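PDB 1W15: synaptotagmin-4 from Rattus norvegicus, which takes part in the mobility of neuronal dense core vesicles by interacting with the kinesin KIF1A, and plays a role in dendrite formation by melanocytes. Local coordinates for residues Leu23-Ser27 with Thr28-Leu32; Glu93-Glu96 with Glu97-Val100. All blocks are in the same frame, centred on the assembly; numbering follows the deposited sequence.

Contact 1: Leu23-Ser27 with Thr28-Leu32; sequences LCYQS and TTNTL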
ATOM      1  N   LEU A  23      -0.641  -0.151  10.611  1.00 34.43           N
ATOM      2  CA  LEU A  23      -1.770  -0.921  11.129  1.00 33.60           C
ATOM      3  C   LEU A  23      -3.012  -0.050  11.064  1.00 34.26           C
ATOM      4  O   LEU A  23      -2.876   1.186  11.099  1.00 33.75           O
ATOM      5  CB  LEU A  23      -1.528  -1.360  12.585  1.00 33.86           C
ATOM      6  CG  LEU A  23      -0.512  -2.530  12.841  1.00 34.34           C
ATOM      7  CD1 LEU A  23       0.871  -2.007  12.883  1.00 35.86           C
ATOM      8  CD2 LEU A  23      -0.857  -3.259  14.157  1.00 38.32           C
ATOM      9  N   CYS A  24      -4.178  -0.685  10.917  1.00 33.34           N
ATOM     10  CA  CYS A  24      -5.480   0.013  10.870  1.00 33.02           C
ATOM     11  C   CYS A  24      -6.499  -0.862  11.592  1.00 33.35           C
ATOM     12  O   CYS A  24      -6.678  -2.040  11.229  1.00 32.53           O
ATOM     13  CB  CYS A  24      -5.947   0.211   9.419  1.00 32.37           C
ATOM     14  SG  CYS A  24      -7.526   1.018   9.330  1.00 35.46           S
ATOM     15  N   TYR A  25      -7.168  -0.308  12.614  1.00 33.20           N
ATOM     16  CA  TYR A  25      -8.179  -1.052  13.364  1.00 33.99           C
ATOM     17  C   TYR A  25      -9.573  -0.650  12.832  1.00 34.88           C
ATOM     18  O   TYR A  25      -9.997   0.500  12.939  1.00 34.59           O
ATOM     19  CB  TYR A  25      -8.092  -0.733  14.861  1.00 34.59           C
ATOM     20  CG  TYR A  25      -9.156  -1.383  15.739  1.00 35.80           C
ATOM     21  CD1 TYR A  25      -9.551  -2.706  15.529  1.00 36.26           C
ATOM     22  CD2 TYR A  25      -9.751  -0.673  16.813  1.00 34.27           C
ATOM     23  CE1 TYR A  25     -10.522  -3.326  16.343  1.00 33.73           C
ATOM     24  CE2 TYR A  25     -10.714  -1.294  17.646  1.00 35.20           C
ATOM     25  CZ  TYR A  25     -11.092  -2.610  17.392  1.00 35.88           C
ATOM     26  OH  TYR A  25     -12.039  -3.252  18.163  1.00 32.64           O
ATOM     27  N   GLN A  26     -10.221  -1.619  12.201  1.00 36.38           N
ATOM     28  CA  GLN A  26     -11.574  -1.476  11.655  1.00 39.12           C
ATOM     29  C   GLN A  26     -12.529  -1.762  12.858  1.00 38.27           C
ATOM     30  O   GLN A  26     -13.076  -2.864  12.966  1.00 38.21           O
ATOM     31  CB  GLN A  26     -11.742  -2.401  10.360  1.00 39.04           C
ATOM     32  CG  GLN A  26     -10.564  -2.492   9.361  1.00 45.81           C
ATOM     33  CD  GLN A  26     -10.881  -2.761   7.879  1.00 54.46           C
ATOM     34  OE1 GLN A  26      -9.957  -2.796   7.059  1.00 55.59           O
ATOM     35  NE2 GLN A  26     -12.077  -2.945   7.334  1.00 59.14           N
ATOM     36  N   SER A  27     -12.704  -0.752  13.742  1.00 40.09           N
ATOM     37  CA  SER A  27     -13.444  -0.977  15.000  1.00 40.26           C
ATOM     38  C   SER A  27     -14.872  -1.535  14.868  1.00 42.31           C
ATOM     39  O   SER A  27     -15.299  -2.347  15.715  1.00 42.80           O
ATOM     40  CB  SER A  27     -13.463   0.280  15.902  1.00 41.01           C
ATOM     41  OG  SER A  27     -14.332   1.283  15.416  1.00 39.84           O
ATOM     42  N   THR A  28     -15.618  -1.099  13.844  1.00 43.06           N
ATOM     43  CA  THR A  28     -17.017  -1.574  13.671  1.00 43.59           C
ATOM     44  C   THR A  28     -17.078  -2.998  13.114  1.00 45.08           C
ATOM     45  O   THR A  28     -18.128  -3.638  13.178  1.00 43.78           O
ATOM     46  CB  THR A  28     -17.850  -0.657  12.749  1.00 43.54           C
ATOM     47  OG1 THR A  28     -17.277  -0.651  11.429  1.00 44.13           O
ATOM     48  CG2 THR A  28     -17.783   0.774  13.197  1.00 42.86           C
ATOM     49  N   THR A  29     -15.973  -3.494  12.565  1.00 45.55           N
ATOM     50  CA  THR A  29     -15.988  -4.889  12.025  1.00 47.66           C
ATOM     51  C   THR A  29     -14.997  -5.871  12.674  1.00 46.42           C
ATOM     52  O   THR A  29     -14.858  -6.993  12.220  1.00 46.29           O
ATOM     53  CB  THR A  29     -15.772  -4.944  10.563  1.00 46.38           C
ATOM     54  OG1 THR A  29     -14.503  -4.318  10.251  1.00 50.73           O
ATOM     55  CG2 THR A  29     -16.862  -4.154   9.843  1.00 50.95           C
ATOM     56  N   ASN A  30     -14.347  -5.449  13.742  1.00 47.73           N
ATOM     57  CA  ASN A  30     -13.420  -6.331  14.450  1.00 49.00           C
ATOM     58  C   ASN A  30     -12.404  -6.982  13.513  1.00 46.99           C
ATOM     59  O   ASN A  30     -12.251  -8.206  13.522  1.00 46.89           O
ATOM     60  CB  ASN A  30     -14.229  -7.417  15.154  1.00 49.72           C
ATOM     61  CG  ASN A  30     -15.434  -6.850  15.838  1.00 53.01           C
ATOM     62  OD1 ASN A  30     -15.325  -5.939  16.705  1.00 55.32           O
ATOM     63  ND2 ASN A  30     -16.605  -7.352  15.446  1.00 55.18           N
ATOM     64  N   THR A  31     -11.766  -6.189  12.661  1.00 46.29           N
ATOM     65  CA  THR A  31     -10.603  -6.705  11.907  1.00 46.07           C
ATOM     66  C   THR A  31      -9.489  -5.731  12.133  1.00 43.26           C
ATOM     67  O   THR A  31      -9.725  -4.562  12.477  1.00 43.37           O
ATOM     68  CB  THR A  31     -10.804  -6.886  10.375  1.00 47.05           C
ATOM     69  OG1 THR A  31     -11.443  -5.742   9.853  1.00 52.13           O
ATOM     70  CG2 THR A  31     -11.719  -8.103   9.996  1.00 51.54           C
ATOM     71  N   LEU A  32      -8.256  -6.209  11.970  1.00 40.06           N
ATOM     72  CA  LEU A  32      -7.109  -5.343  12.141  1.00 36.75           C
ATOM     73  C   LEU A  32      -6.277  -5.640  10.920  1.00 35.50           C
ATOM     74  O   LEU A  32      -5.965  -6.817  10.649  1.00 34.88           O
ATOM     75  CB  LEU A  32      -6.326  -5.763  13.390  1.00 36.81           C
ATOM     76  CG  LEU A  32      -4.993  -5.066  13.672  1.00 35.06           C
ATOM     77  CD1 LEU A  32      -5.147  -3.549  14.082  1.00 35.59           C
ATOM     78  CD2 LEU A  32      -4.265  -5.876  14.780  1.00 33.58           C
TER
HETATM   79  O   HOH W   1     -12.666  -5.563  17.649  1.00 51.25           O
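Gln26 and Thr31 make the backbone bond that begins this antiparallel hairpin: Gln26 N donates to Thr31 O over 3.0 Å, with the donor only 21° out of the carbonyl plane. Within the turn, Thr29 N reaches Gln26 O at 3.0 Å from above that carbonyl's plane rather than along a lone pair. Asn30 and Thr31 both face Gln26, giving a G1 beta bulge, while Gln26 itself centres an inverse gamma turn. Beside the non-hydrogen-bonded pair Tyr25-Leu32, Leu32 CA approaches Cys24 O at 3.5 Å in a CA-H...O contact.

Polar side chains gather on the face bearing Gln26 and Thr31. The Thr31 hydroxyl lies across the base of the glutamine, OG1 to CG 3.4 Å, and is joined to Thr29 OG1 by a weak bond. Gln26 packs on Ile144 of the second subunit, and Thr29 on Glu135 of that subunit.

Apolar packing occupies the face of Tyr25 and Leu32. Leu32 CG is anti to its backbone N (chi1 174°), which lays CD1 against the backbone of Cys24, 3.6 Å from its O, and beside Tyr25 CB at 4.1 Å, near Leu23 CD2. The Tyr25 ring presents an edge to Thr31 O, CD1 to O 3.6 Å, and Ser27 CA sits 3.7 Å above one ring face, toward the rim. Leu23 and Tyr25 continue this surface onto helix 128-138.

A water lying in the ring plane connects Tyr25 OH with Asn30 OD1, although its separation from the hydroxyl is too short to trust in detail. Ser27 OG is hydrogen-bonded to Arg141 NH1. Backbone bonds thus fix the bulged turn, with the hydroxyl-lined face turned to a neighbouring subunit and the apolar one to the domain's helix.

Contact 2: Glu93-Glu96 with Glu97-Val100; sequences ESLE and EISV. With CA (calcium ion), chain C.
Leu95 overlaps Ile98 across the turn, its CD1 lying 4.2 Å from Ile98 CB. CG1 of Ile98, set anti to the carbonyl carbon, runs back along the chain and passes 4.0 Å from Ser94 O and about as far from Leu95 CA. The two hydrophobic chains sit on the inner side of the loop: Leu95 continues onto Ile136 and Cys137 of helix 128-138, and Ile98 onto Trp133 of the same helix and Leu59 of strand 53-61.

The two side chains meet across a type I beta turn from Leu95 to Ile98. Ile98 N donates to Leu95 O at 3.1 Å, fairly straight at the hydrogen (159°) but arriving from well above the carbonyl plane. The same oxygen takes a weak bond from Trp133 NE1. Ser94, just before the turn, accepts a weak bond from Glu96 N on its OG. Two waters bridge backbone atoms, one between Ser94 O and Glu97 N and one between Glu96 O and Ile98 O, though each has one suspiciously short leg.

The two glutamates at the corners of the turn lie side by side and point the same way. Glu96 CG stands between its backbone N and carbonyl carbon (chi1 86°), over the following peptide, and both chains then run out extended. Glu96 OE2 and Glu97 OE2 end 3.3 Å apart, the carboxylate planes turned 39° against each other.

Ahead of the turn, Glu93 O binds a calcium ion at 2.5 Å, and two waters lie on the metal at 2.3 and 2.1 Å. The paired carboxylates probably repel one another at the exposed outer corner, whereas the leucine and isoleucine anchor the start of strand 98-106 to the C2B domain's interior.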
ATOM      1  N   GLU A  93     -14.395  -7.244  21.342  1.00 42.82           N
ATOM      2  CA  GLU A  93     -14.964  -5.966  20.962  1.00 43.73           C
ATOM      3  C   GLU A  93     -13.990  -4.794  20.994  1.00 43.51           C
ATOM      4  O   GLU A  93     -14.349  -3.675  20.620  1.00 42.51           O
ATOM      5  CB  GLU A  93     -16.215  -5.672  21.823  1.00 44.84           C
ATOM      6  CG  GLU A  93     -17.439  -6.477  21.384  1.00 49.11           C
ATOM      7  CD  GLU A  93     -17.527  -6.660  19.852  1.00 55.74           C
ATOM      8  OE1 GLU A  93     -17.891  -5.690  19.132  1.00 56.19           O
ATOM      9  OE2 GLU A  93     -17.221  -7.793  19.365  1.00 59.36           O
ATOM     10  N   SER A  94     -12.769  -5.039  21.442  1.00 42.29           N
ATOM     11  CA  SER A  94     -11.747  -4.013  21.439  1.00 42.79           C
ATOM     12  C   SER A  94     -10.370  -4.656  21.337  1.00 43.53           C
ATOM     13  O   SER A  94     -10.256  -5.892  21.386  1.00 43.55           O
ATOM     14  CB  SER A  94     -11.820  -3.205  22.720  1.00 43.49           C
ATOM     15  OG  SER A  94     -11.365  -3.986  23.818  1.00 42.09           O
ATOM     16  N   LEU A  95      -9.349  -3.801  21.239  1.00 42.90           N
ATOM     17  CA  LEU A  95      -7.951  -4.204  21.171  1.00 43.36           C
ATOM     18  C   LEU A  95      -7.228  -4.235  22.541  1.00 43.41           C
ATOM     19  O   LEU A  95      -5.992  -4.382  22.611  1.00 43.27           O
ATOM     20  CB  LEU A  95      -7.248  -3.219  20.266  1.00 42.71           C
ATOM     21  CG  LEU A  95      -6.983  -3.559  18.794  1.00 46.90           C
ATOM     22  CD1 LEU A  95      -7.810  -4.708  18.121  1.00 46.68           C
ATOM     23  CD2 LEU A  95      -6.822  -2.337  17.963  1.00 43.56           C
ATOM     24  N   GLU A  96      -7.997  -4.044  23.612  1.00 43.47           N
ATOM     25  CA  GLU A  96      -7.434  -3.950  24.962  1.00 44.75           C
ATOM     26  C   GLU A  96      -6.469  -5.096  25.321  1.00 43.57           C
ATOM     27  O   GLU A  96      -5.383  -4.829  25.857  1.00 43.40           O
ATOM     28  CB  GLU A  96      -8.543  -3.798  26.021  1.00 46.31           C
ATOM     29  CG  GLU A  96      -9.141  -5.124  26.519  1.00 52.89           C
ATOM     30  CD  GLU A  96     -10.106  -4.992  27.697  1.00 58.44           C
ATOM     31  OE1 GLU A  96     -10.973  -4.080  27.677  1.00 63.87           O
ATOM     32  OE2 GLU A  96     -10.033  -5.828  28.637  1.00 61.01           O
ATOM     33  N   GLU A  97      -6.860  -6.344  25.016  1.00 41.54           N
ATOM     34  CA  GLU A  97      -6.028  -7.541  25.305  1.00 40.57           C
ATOM     35  C   GLU A  97      -5.363  -8.146  24.079  1.00 38.87           C
ATOM     36  O   GLU A  97      -4.841  -9.276  24.118  1.00 39.37           O
ATOM     37  CB  GLU A  97      -6.874  -8.607  26.011  1.00 41.21           C
ATOM     38  CG  GLU A  97      -7.219  -8.192  27.435  1.00 45.98           C
ATOM     39  CD  GLU A  97      -8.109  -9.193  28.148  1.00 53.62           C
ATOM     40  OE1 GLU A  97      -7.577 -10.181  28.720  1.00 56.70           O
ATOM     41  OE2 GLU A  97      -9.343  -8.988  28.148  1.00 55.16           O
ATOM     42  N   ILE A  98      -5.356  -7.400  22.989  1.00 36.52           N
ATOM     43  CA  ILE A  98      -4.759  -7.903  21.758  1.00 36.29           C
ATOM     44  C   ILE A  98      -3.337  -7.373  21.654  1.00 36.75           C
ATOM     45  O   ILE A  98      -3.092  -6.209  21.952  1.00 36.98           O
ATOM     46  CB  ILE A  98      -5.632  -7.421  20.557  1.00 36.04           C
ATOM     47  CG1 ILE A  98      -7.027  -8.045  20.630  1.00 35.04           C
ATOM     48  CG2 ILE A  98      -4.956  -7.686  19.197  1.00 34.37           C
ATOM     49  CD1 ILE A  98      -7.084  -9.557  20.424  1.00 33.38           C
ATOM     50  N   SER A  99      -2.396  -8.201  21.209  1.00 36.68           N
ATOM     51  CA  SER A  99      -1.087  -7.679  20.899  1.00 36.75           C
ATOM     52  C   SER A  99      -0.592  -8.349  19.617  1.00 36.39           C
ATOM     53  O   SER A  99      -1.104  -9.401  19.253  1.00 36.22           O
ATOM     54  CB  SER A  99      -0.145  -7.915  22.060  1.00 36.49           C
ATOM     55  OG  SER A  99      -0.007  -9.296  22.285  1.00 40.79           O
ATOM     56  N   VAL A 100       0.393  -7.733  18.959  1.00 35.86           N
ATOM     57  CA  VAL A 100       0.916  -8.217  17.669  1.00 36.30           C
ATOM     58  C   VAL A 100       2.441  -8.324  17.835  1.00 36.71           C
ATOM     59  O   VAL A 100       3.066  -7.405  18.371  1.00 37.34           O
ATOM     60  CB  VAL A 100       0.599  -7.256  16.497  1.00 35.17           C
ATOM     61  CG1 VAL A 100       1.121  -7.808  15.134  1.00 37.20           C
ATOM     62  CG2 VAL A 100      -0.944  -6.967  16.401  1.00 36.60           C
TER
HETATM   63 CA    CA C1002     -15.758  -1.656  20.174  1.00 48.47          CA
HETATM   64  O   HOH W   2      -8.994  -7.085  23.861  1.00 57.15           O
HETATM   65  O   HOH W   3      -2.927  -5.102  24.210  1.00 47.69           O
HETATM   66  O   HOH W   4     -14.615  -0.672  21.605  1.00 56.06           O
HETATM   67  O   HOH W   5     -15.171  -2.720  18.198  1.00 57.06           O

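From the N terminus, strand 18-26 runs into contact 1, which closes the hairpin to strand 31-40 in one of the two sheets of the C2B beta sandwich. Contact 2 follows in series, neither nested in nor crossing it: it turns the chain that leaves strand 80-89, of the same sheet, into strand 98-106 of the other. The two turns touch at one end of the domain, their centres about 10 Å apart. Tyr25 CG packs 3.4 Å from Leu95 CD2, and Tyr25 OH lies beside the Glu93 carbonyl that holds calcium. Both tyrosine and leucine also meet Ile136, so helix 128-138 is shared by both contacts.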